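Local structure of peptidase, zinc-dependent (Methanocorpusculum labreanum, 3LMC) at residues A[52-64]-A[111-123]. The protein binds a zinc ion and an iron ion and is probably a metallopeptidase of the M54 family, cleaving peptide bonds with the help of the zinc. Residues are numbered along the deposited sequence; the frame is centred on the assembly and turned at random.
Sequences DAVKVLLKLDMFR and AYPKLGVAIVSPH
Leu57 reaches from the middle of helix 53-64 onto strand 117-120 and its hairpin partner. With CG anti to the carbonyl carbon (chi1 -68°) the branch points at the strands, and its methyls part: Leu57 CD2 rests on the backbone of Ala118, 3.6 Å from Ala118 C, and against Ile119 CB, while Leu57 CD1 lies by the Ala111-Tyr112 peptide and 4.0 Å from Tyr112 CB. Val117 fits between successive turns of the helix, its CG2 3.5 Å from Leu57 O and its CB against Leu60 CD1. Nearer the helix start, Val56 CG1 meets Ile119 CD1 at 3.7 Å, the two side chains crossing at about a right angle. On the more exposed flank, Leu58 CD2 comes obliquely to Tyr112 CE1 (3.5 Å) and also touches Leu115 CD1, itself against Asp61 CB.

The polar contacts gather at Arg64, whose chain bends at chi3 (54°) to bring the guanidinium to the hairpin turn. Arg64 NH2 donates to Leu115 O at 2.6 Å, in the carbonyl plane, while Arg64 NH1 reaches Gly116 O at 3.0 Å from above that carbonyl's plane. Asp61 OD1 accepts from the same NH2 through its anti lone pair, part of a salt bridge, helping to fix the guanidinium's rotation; Arg64 NE bonds Asn85 OD1, and NH1 also Glu89 O.

Gly116, with positive phi, and Val117 sit opposite the single residue Tyr112, a G1 beta bulge. Helix 53-66 lies across one face of the five-stranded mixed sheet, Leu60 and Arg64 also touching Ile91 of strand 90-94; on the other face Ala111 and Ala118 meet helix 136-154, which carries zinc ligands His149 and His153.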
ATOM      1  N   ASP A  52       6.493   3.473 -13.287  1.00 18.09           N
ATOM      2  CA  ASP A  52       7.567   2.797 -12.553  1.00 21.08           C
ATOM      3  C   ASP A  52       7.375   2.971 -11.050  1.00 17.36           C
ATOM      4  O   ASP A  52       7.634   4.044 -10.511  1.00 25.12           O
ATOM      5  CB  ASP A  52       8.912   3.416 -12.964  1.00 25.87           C
ATOM      6  CG  ASP A  52      10.126   2.654 -12.409  1.00 36.60           C
ATOM      7  OD1 ASP A  52       9.982   1.776 -11.519  1.00 34.24           O
ATOM      8  OD2 ASP A  52      11.247   2.945 -12.885  1.00 42.18           O
ATOM      9  N   ALA A  53       6.938   1.930 -10.360  1.00 17.44           N
ATOM     10  CA  ALA A  53       6.604   2.080  -8.943  1.00 18.07           C
ATOM     11  C   ALA A  53       7.823   2.361  -8.069  1.00 23.17           C
ATOM     12  O   ALA A  53       7.699   2.928  -6.973  1.00 24.52           O
ATOM     13  CB  ALA A  53       5.856   0.870  -8.439  1.00 17.34           C
ATOM     14  N   VAL A  54       9.005   1.967  -8.537  1.00 22.49           N
ATOM     15  CA  VAL A  54      10.223   2.229  -7.766  1.00 18.00           C
ATOM     16  C   VAL A  54      10.440   3.733  -7.650  1.00 18.81           C
ATOM     17  O   VAL A  54      10.707   4.241  -6.571  1.00 21.16           O
ATOM     18  CB  VAL A  54      11.469   1.564  -8.384  1.00 22.10           C
ATOM     19  CG1 VAL A  54      12.708   1.941  -7.587  1.00 24.18           C
ATOM     20  CG2 VAL A  54      11.302   0.036  -8.429  1.00 17.32           C
ATOM     21  N   LYS A  55      10.278   4.449  -8.759  1.00 20.86           N
ATOM     22  CA  LYS A  55      10.380   5.906  -8.749  1.00 20.45           C
ATOM     23  C   LYS A  55       9.334   6.578  -7.880  1.00 20.95           C
ATOM     24  O   LYS A  55       9.638   7.539  -7.168  1.00 20.51           O
ATOM     25  CB  LYS A  55      10.324   6.464 -10.166  1.00 22.38           C
ATOM     26  CG  LYS A  55      11.647   6.320 -10.890  1.00 27.91           C
ATOM     27  CD  LYS A  55      11.614   6.950 -12.260  1.00 33.23           C
ATOM     28  CE  LYS A  55      12.954   6.759 -12.948  1.00 33.91           C
ATOM     29  NZ  LYS A  55      12.941   7.358 -14.297  1.00 39.63           N
ATOM     30  N   VAL A  56       8.102   6.074  -7.928  1.00 18.37           N
ATOM     31  CA  VAL A  56       7.044   6.641  -7.095  1.00 18.85           C
ATOM     32  C   VAL A  56       7.404   6.453  -5.615  1.00 18.54           C
ATOM     33  O   VAL A  56       7.209   7.349  -4.804  1.00 17.17           O
ATOM     34  CB  VAL A  56       5.659   6.016  -7.400  1.00 19.92           C
ATOM     35  CG1 VAL A  56       4.578   6.645  -6.519  1.00 16.13           C
ATOM     36  CG2 VAL A  56       5.292   6.180  -8.906  1.00 15.89           C
ATOM     37  N   LEU A  57       7.962   5.298  -5.263  1.00 16.82           N
ATOM     38  CA  LEU A  57       8.268   5.030  -3.865  1.00 21.64           C
ATOM     39  C   LEU A  57       9.366   5.970  -3.333  1.00 23.89           C
ATOM     40  O   LEU A  57       9.286   6.458  -2.200  1.00 25.71           O
ATOM     41  CB  LEU A  57       8.622   3.554  -3.664  1.00 19.17           C
ATOM     42  CG  LEU A  57       7.480   2.550  -3.862  1.00 18.29           C
ATOM     43  CD1 LEU A  57       8.003   1.126  -3.804  1.00 19.95           C
ATOM     44  CD2 LEU A  57       6.381   2.742  -2.811  1.00 18.98           C
ATOM     45  N   LEU A  58      10.373   6.236  -4.160  1.00 22.03           N
ATOM     46  CA  LEU A  58      11.445   7.172  -3.804  1.00 23.72           C
ATOM     47  C   LEU A  58      10.872   8.579  -3.624  1.00 26.19           C
ATOM     48  O   LEU A  58      11.224   9.301  -2.686  1.00 25.17           O
ATOM     49  CB  LEU A  58      12.529   7.193  -4.897  1.00 22.62           C
ATOM     50  CG  LEU A  58      13.245   5.861  -5.149  1.00 27.67           C
ATOM     51  CD1 LEU A  58      14.302   5.982  -6.245  1.00 29.85           C
ATOM     52  CD2 LEU A  58      13.883   5.369  -3.859  1.00 27.71           C
ATOM     53  N   LYS A  59       9.993   8.965  -4.545  1.00 22.62           N
ATOM     54  CA  LYS A  59       9.298  10.240  -4.457  1.00 24.15           C
ATOM     55  C   LYS A  59       8.447  10.329  -3.180  1.00 24.00           C
ATOM     56  O   LYS A  59       8.323  11.404  -2.579  1.00 20.88           O
ATOM     57  CB  LYS A  59       8.414  10.433  -5.689  1.00 22.73           C
ATOM     58  CG  LYS A  59       7.816  11.795  -5.798  1.00 20.50           C
ATOM     59  CD  LYS A  59       6.842  11.873  -6.982  1.00 25.51           C
ATOM     60  CE  LYS A  59       6.332  13.299  -7.187  1.00 25.51           C
ATOM     61  NZ  LYS A  59       5.485  13.392  -8.405  1.00 32.90           N
ATOM     62  N   LEU A  60       7.871   9.198  -2.773  1.00 20.47           N
ATOM     63  CA  LEU A  60       7.045   9.144  -1.567  1.00 24.21           C
ATOM     64  C   LEU A  60       7.895   9.375  -0.307  1.00 21.21           C
ATOM     65  O   LEU A  60       7.489  10.085   0.617  1.00 17.09           O
ATOM     66  CB  LEU A  60       6.347   7.790  -1.465  1.00 27.74           C
ATOM     67  CG  LEU A  60       4.877   7.790  -1.058  1.00 32.12           C
ATOM     68  CD1 LEU A  60       4.494   6.412  -0.526  1.00 21.84           C
ATOM     69  CD2 LEU A  60       4.609   8.867  -0.023  1.00 34.93           C
ATOM     70  N   ASP A  61       9.070   8.762  -0.263  1.00 19.79           N
ATOM     71  CA  ASP A  61       9.988   9.032   0.837  1.00 20.53           C
ATOM     72  C   ASP A  61      10.330  10.530   0.873  1.00 20.92           C
ATOM     73  O   ASP A  61      10.261  11.173   1.917  1.00 21.72           O
ATOM     74  CB  ASP A  61      11.254   8.199   0.707  1.00 17.43           C
ATOM     75  CG  ASP A  61      12.352   8.672   1.645  1.00 21.45           C
ATOM     76  OD1 ASP A  61      12.211   8.522   2.881  1.00 15.87           O
ATOM     77  OD2 ASP A  61      13.348   9.215   1.143  1.00 26.86           O
HETATM   78  N   MSE A  62      10.694  11.091  -0.269  1.00 21.78           N
HETATM   79  CA  MSE A  62      11.024  12.516  -0.308  1.00 25.27           C
HETATM   80  C   MSE A  62       9.878  13.393   0.186  1.00 25.53           C
HETATM   81  O   MSE A  62      10.095  14.367   0.908  1.00 22.83           O
HETATM   82  CB  MSE A  62      11.406  12.935  -1.718  1.00 25.71           C
HETATM   83  CG  MSE A  62      12.643  12.241  -2.245  1.00 35.55           C
HETATM   84 SE   MSE A  62      13.207  13.150  -3.857  1.00115.84          SE
HETATM   85  CE  MSE A  62      12.675  14.973  -3.321  1.00 27.56           C
ATOM     86  N   PHE A  63       8.656  13.046  -0.208  1.00 18.56           N
ATOM     87  CA  PHE A  63       7.481  13.791   0.227  1.00 22.80           C
ATOM     88  C   PHE A  63       7.311  13.739   1.751  1.00 21.88           C
ATOM     89  O   PHE A  63       7.062  14.761   2.404  1.00 20.95           O
ATOM     90  CB  PHE A  63       6.215  13.247  -0.457  1.00 18.28           C
ATOM     91  CG  PHE A  63       4.979  13.974  -0.075  1.00 18.41           C
ATOM     92  CD1 PHE A  63       4.669  15.196  -0.667  1.00 17.55           C
ATOM     93  CD2 PHE A  63       4.121  13.451   0.886  1.00 17.88           C
ATOM     94  CE1 PHE A  63       3.511  15.884  -0.314  1.00 19.48           C
ATOM     95  CE2 PHE A  63       2.959  14.133   1.244  1.00 14.44           C
ATOM     96  CZ  PHE A  63       2.657  15.351   0.643  1.00 16.93           C
ATOM     97  N   ARG A  64       7.426  12.546   2.318  1.00 15.90           N
ATOM     98  CA  ARG A  64       7.329  12.412   3.764  1.00 20.79           C
ATOM     99  C   ARG A  64       8.366  13.301   4.466  1.00 21.90           C
ATOM    100  O   ARG A  64       8.028  14.056   5.377  1.00 22.44           O
ATOM    101  CB  ARG A  64       7.536  10.959   4.183  1.00 22.78           C
ATOM    102  CG  ARG A  64       7.527  10.731   5.700  1.00 19.93           C
ATOM    103  CD  ARG A  64       7.730   9.241   6.013  1.00 19.99           C
ATOM    104  NE  ARG A  64       8.935   8.775   5.344  1.00 19.81           N
ATOM    105  CZ  ARG A  64       9.117   7.545   4.883  1.00 22.45           C
ATOM    106  NH1 ARG A  64       8.178   6.619   5.052  1.00 21.67           N
ATOM    107  NH2 ARG A  64      10.250   7.243   4.262  1.00 19.75           N
ATOM    108  N   ALA A 111       6.702  -2.629  -2.330  1.00 15.12           N
ATOM    109  CA  ALA A 111       7.165  -2.063  -1.063  1.00 12.96           C
ATOM    110  C   ALA A 111       8.649  -1.776  -1.153  1.00 18.50           C
ATOM    111  O   ALA A 111       9.364  -2.461  -1.884  1.00 17.24           O
ATOM    112  CB  ALA A 111       6.882  -3.028   0.077  1.00 14.45           C
ATOM    113  N   TYR A 112       9.097  -0.746  -0.433  1.00 20.41           N
ATOM    114  CA  TYR A 112      10.513  -0.411  -0.325  1.00 15.95           C
ATOM    115  C   TYR A 112      10.843  -0.425   1.161  1.00 17.80           C
ATOM    116  O   TYR A 112      10.848   0.620   1.815  1.00 17.86           O
ATOM    117  CB  TYR A 112      10.784   0.975  -0.902  1.00 22.81           C
ATOM    118  CG  TYR A 112      12.239   1.247  -1.257  1.00 33.07           C
ATOM    119  CD1 TYR A 112      12.580   1.787  -2.494  1.00 40.46           C
ATOM    120  CD2 TYR A 112      13.265   0.955  -0.367  1.00 40.10           C
ATOM    121  CE1 TYR A 112      13.900   2.042  -2.835  1.00 44.01           C
ATOM    122  CE2 TYR A 112      14.597   1.202  -0.697  1.00 48.11           C
ATOM    123  CZ  TYR A 112      14.905   1.751  -1.935  1.00 49.82           C
ATOM    124  OH  TYR A 112      16.215   2.001  -2.282  1.00 54.06           O
ATOM    125  N   PRO A 113      11.101  -1.618   1.705  1.00 15.53           N
ATOM    126  CA  PRO A 113      11.198  -1.802   3.155  1.00 18.91           C
ATOM    127  C   PRO A 113      12.209  -0.861   3.791  1.00 20.81           C
ATOM    128  O   PRO A 113      11.977  -0.344   4.892  1.00 23.94           O
ATOM    129  CB  PRO A 113      11.663  -3.255   3.291  1.00 25.67           C
ATOM    130  CG  PRO A 113      11.142  -3.927   2.053  1.00 25.07           C
ATOM    131  CD  PRO A 113      11.305  -2.876   0.972  1.00 21.25           C
ATOM    132  N   LYS A 114      13.315  -0.628   3.100  1.00 25.01           N
ATOM    133  CA  LYS A 114      14.383   0.195   3.660  1.00 29.58           C
ATOM    134  C   LYS A 114      13.912   1.635   3.938  1.00 25.66           C
ATOM    135  O   LYS A 114      14.343   2.251   4.925  1.00 22.52           O
ATOM    136  CB  LYS A 114      15.622   0.160   2.762  1.00 32.97           C
ATOM    137  CG  LYS A 114      16.848   0.822   3.371  1.00 43.15           C
ATOM    138  CD  LYS A 114      18.010   0.891   2.374  1.00 47.74           C
ATOM    139  CE  LYS A 114      19.250   1.498   3.019  1.00 54.17           C
ATOM    140  NZ  LYS A 114      20.425   1.496   2.102  1.00 56.81           N
ATOM    141  N   LEU A 115      13.020   2.162   3.095  1.00 16.07           N
ATOM    142  CA  LEU A 115      12.510   3.524   3.296  1.00 17.61           C
ATOM    143  C   LEU A 115      11.093   3.590   3.901  1.00 19.72           C
ATOM    144  O   LEU A 115      10.474   4.664   3.955  1.00 20.70           O
ATOM    145  CB  LEU A 115      12.537   4.315   1.993  1.00 20.38           C
ATOM    146  CG  LEU A 115      13.882   4.491   1.301  1.00 27.71           C
ATOM    147  CD1 LEU A 115      13.708   5.367   0.056  1.00 27.14           C
ATOM    148  CD2 LEU A 115      14.924   5.079   2.249  1.00 27.28           C
ATOM    149  N   GLY A 116      10.582   2.463   4.383  1.00 10.26           N
ATOM    150  CA  GLY A 116       9.266   2.466   5.001  1.00 13.26           C
ATOM    151  C   GLY A 116       8.184   3.090   4.127  1.00 16.39           C
ATOM    152  O   GLY A 116       7.323   3.816   4.626  1.00 17.27           O
ATOM    153  N   VAL A 117       8.220   2.826   2.821  1.00 14.23           N
ATOM    154  CA  VAL A 117       7.140   3.272   1.930  1.00 15.55           C
ATOM    155  C   VAL A 117       6.640   2.125   1.069  1.00 16.39           C
ATOM    156  O   VAL A 117       7.429   1.292   0.621  1.00 17.68           O
ATOM    157  CB  VAL A 117       7.581   4.406   0.980  1.00 16.86           C
ATOM    158  CG1 VAL A 117       7.784   5.726   1.754  1.00 14.11           C
ATOM    159  CG2 VAL A 117       8.855   3.991   0.196  1.00 12.34           C
ATOM    160  N   ALA A 118       5.333   2.094   0.827  1.00 13.02           N
ATOM    161  CA  ALA A 118       4.733   1.056   0.004  1.00 12.29           C
ATOM    162  C   ALA A 118       3.627   1.659  -0.849  1.00 16.41           C
ATOM    163  O   ALA A 118       3.203   2.801  -0.626  1.00 13.52           O
ATOM    164  CB  ALA A 118       4.186  -0.072   0.876  1.00 18.56           C
ATOM    165  N   ILE A 119       3.156   0.895  -1.828  1.00 13.56           N
ATOM    166  CA  ILE A 119       2.145   1.398  -2.747  1.00 16.62           C
ATOM    167  C   ILE A 119       1.209   0.280  -3.184  1.00 15.29           C
ATOM    168  O   ILE A 119       1.644  -0.863  -3.348  1.00 18.48           O
ATOM    169  CB  ILE A 119       2.807   2.054  -4.000  1.00 21.81           C
ATOM    170  CG1 ILE A 119       1.781   2.808  -4.849  1.00 15.31           C
ATOM    171  CG2 ILE A 119       3.513   1.012  -4.850  1.00 23.84           C
ATOM    172  CD1 ILE A 119       2.437   3.730  -5.934  1.00 14.79           C
ATOM    173  N   VAL A 120      -0.074   0.601  -3.344  1.00 11.99           N
ATOM    174  CA  VAL A 120      -1.010  -0.325  -3.977  1.00  9.74           C
ATOM    175  C   VAL A 120      -1.827   0.421  -5.024  1.00 19.09           C
ATOM    176  O   VAL A 120      -2.178   1.594  -4.836  1.00 16.89           O
ATOM    177  CB  VAL A 120      -1.947  -1.010  -2.972  1.00 19.72           C
ATOM    178  CG1 VAL A 120      -2.570   0.005  -2.019  1.00 19.08           C
ATOM    179  CG2 VAL A 120      -3.049  -1.774  -3.724  1.00 22.27           C
ATOM    180  N   SER A 121      -2.108  -0.246  -6.142  1.00 15.67           N
ATOM    181  CA  SER A 121      -2.894   0.374  -7.193  1.00 15.17           C
ATOM    182  C   SER A 121      -4.186  -0.397  -7.402  1.00 16.76           C
ATOM    183  O   SER A 121      -4.154  -1.587  -7.726  1.00 16.51           O
ATOM    184  CB  SER A 121      -2.132   0.386  -8.506  1.00 13.71           C
ATOM    185  OG  SER A 121      -3.055   0.610  -9.564  1.00 15.13           O
ATOM    186  N   PRO A 122      -5.329   0.267  -7.204  1.00 15.84           N
ATOM    187  CA  PRO A 122      -6.590  -0.433  -7.461  1.00 15.57           C
ATOM    188  C   PRO A 122      -6.886  -0.582  -8.953  1.00 20.20           C
ATOM    189  O   PRO A 122      -7.931  -1.143  -9.291  1.00 20.28           O
ATOM    190  CB  PRO A 122      -7.629   0.475  -6.809  1.00 15.87           C
ATOM    191  CG  PRO A 122      -6.870   1.275  -5.792  1.00 20.51           C
ATOM    192  CD  PRO A 122      -5.539   1.513  -6.452  1.00 17.86           C
ATOM    193  N   HIS A 123      -5.988  -0.123  -9.830  1.00 17.39           N
ATOM    194  CA  HIS A 123      -6.295  -0.132 -11.269  1.00 16.18           C
ATOM    195  C   HIS A 123      -6.700  -1.506 -11.787  1.00 16.60           C
ATOM    196  O   HIS A 123      -7.619  -1.618 -12.586  1.00 18.67           O
ATOM    197  CB  HIS A 123      -5.138   0.404 -12.105  1.00 20.92           C
ATOM    198  CG  HIS A 123      -5.513   0.683 -13.531  1.00 25.06           C
ATOM    199  ND1 HIS A 123      -5.126  -0.127 -14.578  1.00 25.04           N
ATOM    200  CD2 HIS A 123      -6.269   1.666 -14.076  1.00 27.33           C
ATOM    201  CE1 HIS A 123      -5.598   0.362 -15.711  1.00 29.11           C
ATOM    202  NE2 HIS A 123      -6.300   1.448 -15.435  1.00 32.96           N
TER